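Citrate synthase (PDB 2IBP) probably catalyses the condensation of oxaloacetate with acetyl-CoA and water to give citrate and CoA, a step of the tricarboxylic acid cycle. Local coordinates at residues 62-67 and 72-77; 152-157 and 374-379; 308-313 and 353-358. All coordinates share one frame; numbering follows the deposited sequence.

Overall arrangement
The three contacts tie together parts of the largely helical citrate synthase fold. Interactions 1 and 2 are neighbours, their centres 13 Å apart, and they touch where Tyr-62 OH packs on Val-155 CG1 at 3.9 Å. Interaction 3 stands apart, its centre 28 Å from each of theirs. The chain still links it to interaction 2, since helix 349-356 is followed directly by helix 363-382. Interactions 1 and 2 lie away from the predicted catalytic residues His-289 and Asp-346. Interaction 3 contains Asp-308, which with Glu-304 binds magnesium in a crystal structure of this protein, though no ion is bound to this chain there. Separately, the Tyr-309 side chain is about 11 Å from a magnesium ion in the model.

Interaction 1 of 3, residues 62-67 and 72-77; sequences YEEVSY and GRLPTK
Pro-75 sets its CB over the face of the Tyr-67 ring in a CH-pi contact, 3.5 Å from the ring centroid and only 9° off the ring normal. With CG anti to the backbone N (chi1 -175°), the tyrosine reaches from helix 62-71 to the loop that follows it, and the tyrosine and proline side chains run antiparallel across one another. Proline suits the place because its compact ring offers CH groups to an aromatic face. At the ring edge, in its plane, Tyr-67 CD2 comes 3.3 Å from Arg-73 O, a buried carbonyl with no hydrogen-bond partner in the model. The arginine runs extended alongside the ring, in the same direction, with its guanidinium plane turned 63° from it; Arg-73 NH2 stands 3.7 Å from Tyr-67 OH, but its salt bridge goes to Glu-79. Glu-64 adds its aliphatic part, CG lying 3.9 Å from Pro-75 CD, while its carboxylate reaches Tyr-403 and Arg-409 of the second subunit. Gly-72 turns the chain out of the helix with a positive phi, where any CB would press on the preceding carbonyl O. Thr-76 then N-caps helix 77-90. The contact thus fills the corner between two successive helices: Glu-64 and Pro-75 both rest on Leu-80 of helix 77-90, Val-65 packs on helix 198-210, and Ser-66 on helix 363-382.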
ATOM      1  N   TYR A  62      -8.731  15.922  20.105  1.00  7.59           N
ATOM      2  CA  TYR A  62      -7.939  15.104  19.198  1.00  7.76           C
ATOM      3  C   TYR A  62      -6.454  15.234  19.498  1.00  7.54           C
ATOM      4  O   TYR A  62      -5.716  14.259  19.386  1.00  7.36           O
ATOM      5  CB  TYR A  62      -8.210  15.418  17.741  1.00  7.29           C
ATOM      6  CG  TYR A  62      -7.493  14.464  16.816  1.00  7.82           C
ATOM      7  CD1 TYR A  62      -7.877  13.137  16.727  1.00  6.13           C
ATOM      8  CD2 TYR A  62      -6.430  14.882  16.054  1.00  8.84           C
ATOM      9  CE1 TYR A  62      -7.230  12.259  15.862  1.00  8.96           C
ATOM     10  CE2 TYR A  62      -5.809  14.029  15.157  1.00  8.25           C
ATOM     11  CZ  TYR A  62      -6.217  12.719  15.069  1.00  6.46           C
ATOM     12  OH  TYR A  62      -5.545  11.894  14.192  1.00  8.97           O
ATOM     13  N   GLU A  63      -6.010  16.416  19.913  1.00  8.20           N
ATOM     14  CA  GLU A  63      -4.599  16.563  20.256  1.00  9.84           C
ATOM     15  C   GLU A  63      -4.227  15.577  21.358  1.00 10.20           C
ATOM     16  O   GLU A  63      -3.258  14.844  21.239  1.00 11.80           O
ATOM     17  CB  GLU A  63      -4.269  17.983  20.719  1.00 12.91           C
ATOM     18  CG  GLU A  63      -4.354  19.055  19.618  1.00 11.74           C
ATOM     19  CD  GLU A  63      -5.747  19.657  19.422  1.00 11.92           C
ATOM     20  OE1 GLU A  63      -6.763  19.005  19.751  1.00 13.82           O
ATOM     21  OE2 GLU A  63      -5.805  20.799  18.903  1.00 11.50           O
ATOM     22  N   GLU A  64      -5.024  15.531  22.412  1.00  7.47           N
ATOM     23  CA  GLU A  64      -4.723  14.637  23.532  1.00  8.07           C
ATOM     24  C   GLU A  64      -4.913  13.166  23.187  1.00 10.35           C
ATOM     25  O   GLU A  64      -4.122  12.317  23.581  1.00  9.76           O
ATOM     26  CB  GLU A  64      -5.545  15.026  24.755  1.00  9.50           C
ATOM     27  CG  GLU A  64      -5.154  14.303  26.012  1.00 10.92           C
ATOM     28  CD  GLU A  64      -5.988  14.744  27.194  1.00 14.40           C
ATOM     29  OE1 GLU A  64      -7.203  14.453  27.202  1.00 13.51           O
ATOM     30  OE2 GLU A  64      -5.399  15.329  28.145  1.00 17.46           O
ATOM     31  N   VAL A  65      -5.980  12.854  22.454  1.00  8.15           N
ATOM     32  CA  VAL A  65      -6.240  11.485  22.063  1.00  7.57           C
ATOM     33  C   VAL A  65      -5.160  10.989  21.106  1.00  5.42           C
ATOM     34  O   VAL A  65      -4.755   9.831  21.183  1.00  8.03           O
ATOM     35  CB  VAL A  65      -7.645  11.344  21.445  1.00 10.08           C
ATOM     36  CG1 VAL A  65      -7.789  10.018  20.706  1.00  9.03           C
ATOM     37  CG2 VAL A  65      -8.693  11.521  22.534  1.00  9.19           C
ATOM     38  N   SER A  66      -4.705  11.844  20.197  1.00  5.79           N
ATOM     39  CA  SER A  66      -3.661  11.442  19.266  1.00  5.97           C
ATOM     40  C   SER A  66      -2.372  11.153  20.037  1.00  7.33           C
ATOM     41  O   SER A  66      -1.656  10.182  19.750  1.00  9.42           O
ATOM     42  CB  SER A  66      -3.464  12.456  18.130  1.00  9.76           C
ATOM     43  OG  SER A  66      -3.003  13.723  18.567  1.00 10.34           O
ATOM     44  N   TYR A  67      -2.087  11.981  21.046  1.00  9.44           N
ATOM     45  CA  TYR A  67      -0.916  11.738  21.889  1.00  6.63           C
ATOM     46  C   TYR A  67      -1.052  10.358  22.527  1.00  5.81           C
ATOM     47  O   TYR A  67      -0.116   9.571  22.523  1.00  9.86           O
ATOM     48  CB  TYR A  67      -0.803  12.795  22.991  1.00  6.46           C
ATOM     49  CG  TYR A  67       0.452  12.671  23.839  1.00  7.79           C
ATOM     50  CD1 TYR A  67       1.543  13.498  23.613  1.00 10.70           C
ATOM     51  CD2 TYR A  67       0.571  11.666  24.792  1.00 10.39           C
ATOM     52  CE1 TYR A  67       2.723  13.354  24.336  1.00 12.50           C
ATOM     53  CE2 TYR A  67       1.745  11.520  25.531  1.00 12.74           C
ATOM     54  CZ  TYR A  67       2.804  12.366  25.298  1.00 12.93           C
ATOM     55  OH  TYR A  67       3.965  12.230  26.046  1.00 14.98           O
ATOM     56  N   GLY A  72       0.856   5.905  23.965  1.00 11.31           N
ATOM     57  CA  GLY A  72       0.344   4.834  24.793  1.00 12.33           C
ATOM     58  C   GLY A  72      -0.131   5.238  26.168  1.00 14.02           C
ATOM     59  O   GLY A  72      -0.544   4.395  26.961  1.00 14.83           O
ATOM     60  N   ARG A  73      -0.064   6.529  26.452  1.00  9.86           N
ATOM     61  CA  ARG A  73      -0.549   7.038  27.723  1.00 11.58           C
ATOM     62  C   ARG A  73      -0.969   8.489  27.605  1.00  9.83           C
ATOM     63  O   ARG A  73      -0.626   9.171  26.650  1.00 10.82           O
ATOM     64  CB  ARG A  73       0.539   6.943  28.783  1.00 11.36           C
ATOM     65  CG  ARG A  73       1.737   7.782  28.469  1.00 16.10           C
ATOM     66  CD  ARG A  73       2.746   7.698  29.581  1.00 29.39           C
ATOM     67  NE  ARG A  73       3.952   8.426  29.227  1.00 35.84           N
ATOM     68  CZ  ARG A  73       4.095   9.742  29.335  1.00 42.08           C
ATOM     69  NH1 ARG A  73       3.092  10.500  29.779  1.00 30.30           N
ATOM     70  NH2 ARG A  73       5.247  10.298  28.987  1.00 45.04           N
ATOM     71  N   LEU A  74      -1.690   8.973  28.602  1.00 12.81           N
ATOM     72  CA  LEU A  74      -2.107  10.367  28.609  1.00 12.69           C
ATOM     73  C   LEU A  74      -0.913  11.265  28.910  1.00 16.89           C
ATOM     74  O   LEU A  74      -0.072  10.924  29.746  1.00 16.61           O
ATOM     75  CB  LEU A  74      -3.211  10.600  29.645  1.00 14.40           C
ATOM     76  CG  LEU A  74      -4.568   9.948  29.367  1.00 12.05           C
ATOM     77  CD1 LEU A  74      -5.495  10.068  30.575  1.00 17.23           C
ATOM     78  CD2 LEU A  74      -5.213  10.555  28.124  1.00 14.81           C
ATOM     79  N   PRO A  75      -0.833  12.413  28.235  1.00 13.63           N
ATOM     80  CA  PRO A  75       0.287  13.324  28.453  1.00 11.57           C
ATOM     81  C   PRO A  75       0.172  14.147  29.736  1.00  9.51           C
ATOM     82  O   PRO A  75      -0.929  14.468  30.175  1.00 12.29           O
ATOM     83  CB  PRO A  75       0.185  14.280  27.258  1.00 12.40           C
ATOM     84  CG  PRO A  75      -1.268  14.327  26.948  1.00 13.03           C
ATOM     85  CD  PRO A  75      -1.752  12.915  27.197  1.00 12.92           C
ATOM     86  N   THR A  76       1.308  14.517  30.316  1.00 16.12           N
ATOM     87  CA  THR A  76       1.277  15.470  31.417  1.00 16.34           C
ATOM     88  C   THR A  76       1.007  16.846  30.782  1.00 15.92           C
ATOM     89  O   THR A  76       1.052  17.003  29.548  1.00 16.20           O
ATOM     90  CB  THR A  76       2.629  15.543  32.142  1.00 19.71           C
ATOM     91  OG1 THR A  76       3.621  16.020  31.228  1.00 17.40           O
ATOM     92  CG2 THR A  76       3.029  14.176  32.690  1.00 16.85           C
ATOM     93  N   LYS A  77       0.711  17.840  31.610  1.00 19.09           N
ATOM     94  CA  LYS A  77       0.481  19.181  31.108  1.00 17.36           C
ATOM     95  C   LYS A  77       1.628  19.635  30.202  1.00 17.32           C
ATOM     96  O   LYS A  77       1.399  20.140  29.089  1.00 16.45           O
ATOM     97  CB  LYS A  77       0.303  20.149  32.281  1.00 20.59           C
ATOM     98  CG  LYS A  77       0.053  21.599  31.888  1.00 23.15           C
ATOM     99  CD  LYS A  77      -0.185  22.450  33.135  1.00 31.61           C
ATOM    100  CE  LYS A  77      -0.460  23.914  32.798  1.00 35.99           C
ATOM    101  NZ  LYS A  77       0.723  24.582  32.193  1.00 43.68           N
TER

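Interaction 2 of 3, residues 152-157 and 374-379; sequences EKLVAK and GWVAHV
Leu-154, Val-155 and Val-376 meet with no flat group between them, in plain helix-helix packing that joins helix 141-169 to helix 363-382 in the mainly helical citrate synthase fold; the flat groups of helix 363-382 belong to its other sides. The His-378 ring has Gly-374 C at its edge, in plane, and both its nitrogens are engaged, ND1 with Lys-32 and NE2 with Asp-213. Trp-375 packs on Thr-220 and Ala-240 and hydrogen-bonds through NE1 to Ser-219 OG. The closest CA atoms, those of Leu-154 and Val-376, are 8.0 Å apart, and the small buried area of 110 Å² fits a contact made by three side chains. Branched aliphatic residues suit it, since they fill the space between buried helices and leave no polar side-chain atom to satisfy. Polar groups of helix 141-169 point to other partners: Glu-152 pairs with Arg-86, and Lys-157 with Glu-120. Val-376 spreads its two methyls to separate partners. With chi1 at -60°, CG1 is anti to the carbonyl carbon and lies 3.9 Å from Leu-154 CD1, whereas Val-376 CG2 meets Val-155 CG2 at 4.1 Å.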
ATOM      1  N   GLU A 152       4.257  12.184  14.294  1.00  8.05           N
ATOM      2  CA  GLU A 152       3.600  13.446  14.648  1.00  8.03           C
ATOM      3  C   GLU A 152       3.376  14.341  13.421  1.00  5.67           C
ATOM      4  O   GLU A 152       2.314  14.921  13.246  1.00  9.45           O
ATOM      5  CB  GLU A 152       4.428  14.208  15.692  1.00  9.05           C
ATOM      6  CG  GLU A 152       4.459  13.541  17.020  1.00 10.78           C
ATOM      7  CD  GLU A 152       5.195  14.344  18.074  1.00 14.42           C
ATOM      8  OE1 GLU A 152       5.715  15.445  17.763  1.00 16.35           O
ATOM      9  OE2 GLU A 152       5.200  13.884  19.231  1.00 13.95           O
ATOM     10  N   LYS A 153       4.361  14.396  12.538  1.00  5.91           N
ATOM     11  CA  LYS A 153       4.257  15.215  11.348  1.00  9.48           C
ATOM     12  C   LYS A 153       3.122  14.738  10.476  1.00  9.03           C
ATOM     13  O   LYS A 153       2.383  15.540   9.919  1.00  8.66           O
ATOM     14  CB  LYS A 153       5.542  15.204  10.552  1.00 10.96           C
ATOM     15  CG  LYS A 153       6.652  15.986  11.189  1.00 12.24           C
ATOM     16  CD  LYS A 153       7.903  15.799  10.399  1.00 12.16           C
ATOM     17  CE  LYS A 153       9.073  16.499  10.999  1.00 20.29           C
ATOM     18  NZ  LYS A 153      10.279  16.143  10.193  1.00 17.52           N
ATOM     19  N   LEU A 154       3.013  13.425  10.305  1.00  7.86           N
ATOM     20  CA  LEU A 154       1.926  12.873   9.479  1.00  8.32           C
ATOM     21  C   LEU A 154       0.531  13.221  10.040  1.00 10.37           C
ATOM     22  O   LEU A 154      -0.389  13.578   9.301  1.00  8.58           O
ATOM     23  CB  LEU A 154       2.112  11.358   9.366  1.00  7.86           C
ATOM     24  CG  LEU A 154       3.157  10.985   8.310  1.00  8.59           C
ATOM     25  CD1 LEU A 154       3.809   9.639   8.554  1.00  9.06           C
ATOM     26  CD2 LEU A 154       2.579  11.057   6.892  1.00  9.24           C
ATOM     27  N   VAL A 155       0.391  13.137  11.349  1.00  7.78           N
ATOM     28  CA  VAL A 155      -0.876  13.463  11.992  1.00  6.63           C
ATOM     29  C   VAL A 155      -1.148  14.973  11.821  1.00  8.43           C
ATOM     30  O   VAL A 155      -2.263  15.397  11.520  1.00  8.48           O
ATOM     31  CB  VAL A 155      -0.820  13.076  13.470  1.00  7.92           C
ATOM     32  CG1 VAL A 155      -2.077  13.573  14.212  1.00  8.66           C
ATOM     33  CG2 VAL A 155      -0.654  11.568  13.601  1.00  8.86           C
ATOM     34  N   ALA A 156      -0.110  15.783  11.988  1.00  5.67           N
ATOM     35  CA  ALA A 156      -0.266  17.234  11.883  1.00  8.05           C
ATOM     36  C   ALA A 156      -0.565  17.754  10.495  1.00  7.89           C
ATOM     37  O   ALA A 156      -1.275  18.745  10.339  1.00  9.15           O
ATOM     38  CB  ALA A 156       0.988  17.929  12.433  1.00  6.38           C
ATOM     39  N   LYS A 157       0.001  17.095   9.486  1.00  6.60           N
ATOM     40  CA  LYS A 157      -0.067  17.576   8.126  1.00  5.35           C
ATOM     41  C   LYS A 157      -1.303  17.144   7.365  1.00  4.21           C
ATOM     42  O   LYS A 157      -1.681  17.808   6.397  1.00  7.04           O
ATOM     43  CB  LYS A 157       1.180  17.138   7.362  1.00  6.27           C
ATOM     44  CG  LYS A 157       2.443  17.773   7.905  1.00  8.15           C
ATOM     45  CD  LYS A 157       3.687  17.168   7.323  1.00  8.78           C
ATOM     46  CE  LYS A 157       4.910  17.760   8.008  1.00 11.87           C
ATOM     47  NZ  LYS A 157       5.141  19.168   7.634  1.00  9.56           N
ATOM     48  N   GLY A 374      -3.845   6.342  14.161  1.00  4.82           N
ATOM     49  CA  GLY A 374      -3.903   4.904  14.349  1.00  4.96           C
ATOM     50  C   GLY A 374      -2.907   4.221  13.421  1.00  6.52           C
ATOM     51  O   GLY A 374      -2.162   3.346  13.833  1.00  9.18           O
ATOM     52  N   TRP A 375      -2.863   4.645  12.162  1.00  4.99           N
ATOM     53  CA  TRP A 375      -1.959   4.026  11.210  1.00  4.75           C
ATOM     54  C   TRP A 375      -0.522   4.113  11.682  1.00  6.80           C
ATOM     55  O   TRP A 375       0.172   3.094  11.722  1.00  8.46           O
ATOM     56  CB  TRP A 375      -2.070   4.657   9.831  1.00  6.75           C
ATOM     57  CG  TRP A 375      -3.367   4.441   9.145  1.00  3.58           C
ATOM     58  CD1 TRP A 375      -4.162   3.361   9.228  1.00  5.91           C
ATOM     59  CD2 TRP A 375      -3.919   5.271   8.110  1.00  5.88           C
ATOM     60  NE1 TRP A 375      -5.243   3.501   8.383  1.00  6.59           N
ATOM     61  CE2 TRP A 375      -5.113   4.671   7.691  1.00  4.64           C
ATOM     62  CE3 TRP A 375      -3.536   6.485   7.533  1.00  8.43           C
ATOM     63  CZ2 TRP A 375      -5.930   5.239   6.722  1.00  5.83           C
ATOM     64  CZ3 TRP A 375      -4.369   7.064   6.584  1.00  7.40           C
ATOM     65  CH2 TRP A 375      -5.552   6.440   6.198  1.00  6.81           C
ATOM     66  N   VAL A 376      -0.072   5.320  12.016  1.00  6.03           N
ATOM     67  CA  VAL A 376       1.326   5.495  12.442  1.00  5.51           C
ATOM     68  C   VAL A 376       1.610   4.753  13.762  1.00  9.66           C
ATOM     69  O   VAL A 376       2.666   4.115  13.911  1.00  8.09           O
ATOM     70  CB  VAL A 376       1.797   6.956  12.435  1.00  7.94           C
ATOM     71  CG1 VAL A 376       1.681   7.526  11.030  1.00  7.94           C
ATOM     72  CG2 VAL A 376       0.993   7.803  13.438  1.00  8.74           C
ATOM     73  N   ALA A 377       0.664   4.775  14.696  1.00  4.66           N
ATOM     74  CA  ALA A 377       0.839   4.048  15.963  1.00  7.31           C
ATOM     75  C   ALA A 377       0.996   2.558  15.683  1.00  8.05           C
ATOM     76  O   ALA A 377       1.797   1.862  16.310  1.00  8.80           O
ATOM     77  CB  ALA A 377      -0.348   4.279  16.900  1.00  6.14           C
ATOM     78  N   HIS A 378       0.178   2.048  14.763  1.00  6.71           N
ATOM     79  CA  HIS A 378       0.223   0.627  14.423  1.00  8.01           C
ATOM     80  C   HIS A 378       1.547   0.247  13.784  1.00  7.59           C
ATOM     81  O   HIS A 378       2.108  -0.775  14.121  1.00  8.73           O
ATOM     82  CB  HIS A 378      -0.930   0.233  13.518  1.00  8.95           C
ATOM     83  CG  HIS A 378      -2.176  -0.130  14.255  1.00  7.60           C
ATOM     84  ND1 HIS A 378      -2.392  -1.390  14.775  1.00  9.32           N
ATOM     85  CD2 HIS A 378      -3.302   0.578  14.509  1.00  9.08           C
ATOM     86  CE1 HIS A 378      -3.580  -1.429  15.348  1.00 11.66           C
ATOM     87  NE2 HIS A 378      -4.146  -0.243  15.216  1.00 10.65           N
ATOM     88  N   VAL A 379       2.056   1.109  12.910  1.00  5.94           N
ATOM     89  CA  VAL A 379       3.358   0.873  12.277  1.00  8.47           C
ATOM     90  C   VAL A 379       4.460   0.823  13.331  1.00  9.45           C
ATOM     91  O   VAL A 379       5.243  -0.130  13.387  1.00  8.48           O
ATOM     92  CB  VAL A 379       3.695   1.918  11.219  1.00  7.47           C
ATOM     93  CG1 VAL A 379       5.187   1.837  10.832  1.00  8.89           C
ATOM     94  CG2 VAL A 379       2.783   1.707  10.005  1.00 11.39           C
TER

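Interaction 3 of 3, residues 308-313 and 353-358; sequences DYVAKF and FYYMGI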
ATOM      1  N   ASP A 308     -27.158  18.407  18.488  1.00 11.77           N
ATOM      2  CA  ASP A 308     -26.735  19.752  18.879  1.00 10.51           C
ATOM      3  C   ASP A 308     -26.495  20.642  17.681  1.00 10.12           C
ATOM      4  O   ASP A 308     -26.871  21.806  17.675  1.00 12.84           O
ATOM      5  CB  ASP A 308     -25.469  19.711  19.719  1.00 11.02           C
ATOM      6  CG  ASP A 308     -25.682  19.072  21.068  1.00 17.78           C
ATOM      7  OD1 ASP A 308     -26.854  18.940  21.487  1.00 20.07           O
ATOM      8  OD2 ASP A 308     -24.674  18.696  21.704  1.00 19.68           O
ATOM      9  N   TYR A 309     -25.864  20.092  16.650  1.00  7.06           N
ATOM     10  CA  TYR A 309     -25.550  20.862  15.475  1.00  7.85           C
ATOM     11  C   TYR A 309     -26.816  21.369  14.784  1.00 12.33           C
ATOM     12  O   TYR A 309     -26.930  22.560  14.446  1.00 13.21           O
ATOM     13  CB  TYR A 309     -24.694  20.028  14.506  1.00  8.75           C
ATOM     14  CG  TYR A 309     -24.213  20.846  13.339  1.00 11.86           C
ATOM     15  CD1 TYR A 309     -22.995  21.516  13.388  1.00 12.96           C
ATOM     16  CD2 TYR A 309     -25.028  21.053  12.245  1.00 13.74           C
ATOM     17  CE1 TYR A 309     -22.575  22.304  12.343  1.00 16.80           C
ATOM     18  CE2 TYR A 309     -24.615  21.827  11.185  1.00 11.86           C
ATOM     19  CZ  TYR A 309     -23.392  22.464  11.242  1.00 16.86           C
ATOM     20  OH  TYR A 309     -22.975  23.249  10.196  1.00 20.49           O
ATOM     21  N   VAL A 310     -27.783  20.481  14.578  1.00  9.68           N
ATOM     22  CA  VAL A 310     -28.996  20.896  13.886  1.00 13.64           C
ATOM     23  C   VAL A 310     -29.892  21.742  14.788  1.00 11.20           C
ATOM     24  O   VAL A 310     -30.667  22.556  14.281  1.00 15.52           O
ATOM     25  CB  VAL A 310     -29.755  19.716  13.248  1.00 12.36           C
ATOM     26  CG1 VAL A 310     -28.854  18.999  12.252  1.00 10.07           C
ATOM     27  CG2 VAL A 310     -30.272  18.774  14.301  1.00 16.06           C
ATOM     28  N   ALA A 311     -29.766  21.595  16.103  1.00 12.59           N
ATOM     29  CA  ALA A 311     -30.535  22.440  17.027  1.00 11.68           C
ATOM     30  C   ALA A 311     -30.070  23.889  16.822  1.00 15.54           C
ATOM     31  O   ALA A 311     -30.884  24.816  16.819  1.00 18.79           O
ATOM     32  CB  ALA A 311     -30.331  22.007  18.452  1.00 14.47           C
ATOM     33  N   LYS A 312     -28.768  24.082  16.603  1.00 11.13           N
ATOM     34  CA  LYS A 312     -28.232  25.418  16.394  1.00 15.82           C
ATOM     35  C   LYS A 312     -28.392  25.945  14.980  1.00 16.60           C
ATOM     36  O   LYS A 312     -28.851  27.067  14.789  1.00 19.07           O
ATOM     37  CB  LYS A 312     -26.756  25.490  16.781  1.00 14.97           C
ATOM     38  CG  LYS A 312     -26.175  26.894  16.633  1.00 22.80           C
ATOM     39  CD  LYS A 312     -24.730  26.951  17.080  1.00 27.44           C
ATOM     40  CE  LYS A 312     -24.226  28.385  17.190  1.00 36.71           C
ATOM     41  NZ  LYS A 312     -24.334  29.158  15.929  1.00 38.02           N
ATOM     42  N   PHE A 313     -28.004  25.148  13.990  1.00 11.53           N
ATOM     43  CA  PHE A 313     -27.985  25.602  12.610  1.00 12.73           C
ATOM     44  C   PHE A 313     -29.185  25.186  11.777  1.00 15.35           C
ATOM     45  O   PHE A 313     -29.290  25.569  10.615  1.00 21.13           O
ATOM     46  CB  PHE A 313     -26.718  25.120  11.921  1.00 14.95           C
ATOM     47  CG  PHE A 313     -25.470  25.654  12.542  1.00 15.21           C
ATOM     48  CD1 PHE A 313     -25.114  26.978  12.350  1.00 19.28           C
ATOM     49  CD2 PHE A 313     -24.661  24.849  13.330  1.00 15.06           C
ATOM     50  CE1 PHE A 313     -23.974  27.496  12.940  1.00 25.74           C
ATOM     51  CE2 PHE A 313     -23.505  25.360  13.905  1.00 17.55           C
ATOM     52  CZ  PHE A 313     -23.172  26.685  13.716  1.00 24.01           C
ATOM     53  N   PHE A 353     -21.185  16.976   8.343  1.00 10.90           N
ATOM     54  CA  PHE A 353     -20.252  17.373   7.282  1.00  9.89           C
ATOM     55  C   PHE A 353     -21.019  18.024   6.143  1.00  7.40           C
ATOM     56  O   PHE A 353     -20.621  19.051   5.609  1.00 10.14           O
ATOM     57  CB  PHE A 353     -19.497  16.194   6.665  1.00 11.18           C
ATOM     58  CG  PHE A 353     -18.481  15.531   7.560  1.00 12.60           C
ATOM     59  CD1 PHE A 353     -17.876  16.198   8.597  1.00 14.21           C
ATOM     60  CD2 PHE A 353     -18.014  14.270   7.224  1.00 13.42           C
ATOM     61  CE1 PHE A 353     -16.911  15.553   9.381  1.00 21.02           C
ATOM     62  CE2 PHE A 353     -17.039  13.638   7.975  1.00 14.90           C
ATOM     63  CZ  PHE A 353     -16.469  14.296   9.026  1.00 11.08           C
ATOM     64  N   TYR A 354     -22.107  17.375   5.742  1.00  7.75           N
ATOM     65  CA  TYR A 354     -22.925  17.879   4.651  1.00  9.22           C
ATOM     66  C   TYR A 354     -23.378  19.308   4.966  1.00  7.55           C
ATOM     67  O   TYR A 354     -23.256  20.205   4.143  1.00  8.89           O
ATOM     68  CB  TYR A 354     -24.130  16.957   4.422  1.00  7.32           C
ATOM     69  CG  TYR A 354     -25.080  17.444   3.347  1.00  9.04           C
ATOM     70  CD1 TYR A 354     -24.964  17.018   2.035  1.00 13.12           C
ATOM     71  CD2 TYR A 354     -26.128  18.294   3.675  1.00 13.79           C
ATOM     72  CE1 TYR A 354     -25.821  17.478   1.066  1.00 14.23           C
ATOM     73  CE2 TYR A 354     -27.013  18.721   2.725  1.00 15.60           C
ATOM     74  CZ  TYR A 354     -26.854  18.324   1.430  1.00 14.75           C
ATOM     75  OH  TYR A 354     -27.752  18.788   0.494  1.00 16.63           O
ATOM     76  N   TYR A 355     -23.907  19.507   6.166  1.00  8.42           N
ATOM     77  CA  TYR A 355     -24.411  20.813   6.555  1.00  9.17           C
ATOM     78  C   TYR A 355     -23.304  21.861   6.718  1.00 12.93           C
ATOM     79  O   TYR A 355     -23.544  23.065   6.504  1.00 14.31           O
ATOM     80  CB  TYR A 355     -25.268  20.709   7.808  1.00 11.86           C
ATOM     81  CG  TYR A 355     -26.638  20.093   7.594  1.00 11.36           C
ATOM     82  CD1 TYR A 355     -27.391  20.427   6.486  1.00 12.22           C
ATOM     83  CD2 TYR A 355     -27.249  19.344   8.593  1.00 10.78           C
ATOM     84  CE1 TYR A 355     -28.680  19.925   6.304  1.00 14.08           C
ATOM     85  CE2 TYR A 355     -28.564  18.868   8.444  1.00 10.06           C
ATOM     86  CZ  TYR A 355     -29.265  19.164   7.295  1.00 13.88           C
ATOM     87  OH  TYR A 355     -30.556  18.712   7.139  1.00 11.24           O
ATOM     88  N   MET A 356     -22.108  21.403   7.085  1.00 11.48           N
ATOM     89  CA  MET A 356     -20.940  22.273   7.207  1.00 12.05           C
ATOM     90  C   MET A 356     -20.389  22.724   5.852  1.00 14.94           C
ATOM     91  O   MET A 356     -19.499  23.576   5.788  1.00 15.00           O
ATOM     92  CB  MET A 356     -19.826  21.576   7.978  1.00 11.04           C
ATOM     93  CG  MET A 356     -20.133  21.316   9.429  1.00 14.07           C
ATOM     94  SD  MET A 356     -18.739  20.409  10.109  1.00 26.51           S
ATOM     95  CE  MET A 356     -19.334  19.987  11.742  1.00 23.14           C
ATOM     96  N   GLY A 357     -20.888  22.143   4.770  1.00  9.40           N
ATOM     97  CA  GLY A 357     -20.450  22.516   3.429  1.00 12.40           C
ATOM     98  C   GLY A 357     -19.249  21.724   2.959  1.00 12.52           C
ATOM     99  O   GLY A 357     -18.585  22.095   1.998  1.00 13.31           O
ATOM    100  N   ILE A 358     -18.961  20.622   3.641  1.00 10.11           N
ATOM    101  CA  ILE A 358     -17.846  19.770   3.231  1.00  9.73           C
ATOM    102  C   ILE A 358     -18.367  18.884   2.111  1.00  8.39           C
ATOM    103  O   ILE A 358     -19.371  18.174   2.286  1.00  9.59           O
ATOM    104  CB  ILE A 358     -17.367  18.890   4.380  1.00  9.08           C
ATOM    105  CG1 ILE A 358     -16.813  19.781   5.512  1.00 11.13           C
ATOM    106  CG2 ILE A 358     -16.338  17.855   3.870  1.00  9.24           C
ATOM    107  CD1 ILE A 358     -16.464  19.039   6.772  1.00 17.75           C
TER
HETATM  108  O   HOH W   1     -24.783  24.697   8.848  1.00 23.68           O
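The last turns of two helices face each other here, Tyr-309 and Val-310 near the end of helix 297-313 against Tyr-355 and Met-356 in the last turn before Gly-357. That turn finishes in a Schellman motif: Ile-358 N reaches back to Phe-353 O and Gly-357 N to Tyr-354 O, with glycine allowing the positive phi of 89°. This is helix-end packing within the citrate synthase fold; Asp-308, one residue before Tyr-309, binds magnesium with Glu-304 in a crystal structure of this protein, though no ion is bound to this chain there. Tyr-309 carries the contact. Its CG is anti to the backbone N (chi1 -173°), which sends the ring out between its two partners: Tyr-309 CE2 lies 3.6 Å from Tyr-355 CB, and its OH 3.5 Å from Met-356 CG. On one face of that ring, over its centre, Phe-313 CD2 sits 3.3 Å above the plane. A water 2.7 Å from Tyr-309 OH donates a hydrogen bond to Tyr-355 O at 3.1 Å, bridging the two helices. A leucine here would probably leave this water without its hydroxyl partner and open a gap beside Met-356. The unbranched Met-356, extended beyond CG, brings its CE 4.0 Å from Tyr-309 CE1. Tyr-355 OH bonds to Asp-315 and to the backbone N of Gln-317 and Leu-319, while Val-310 CG1 packs 3.8 Å from Tyr-355 CE2.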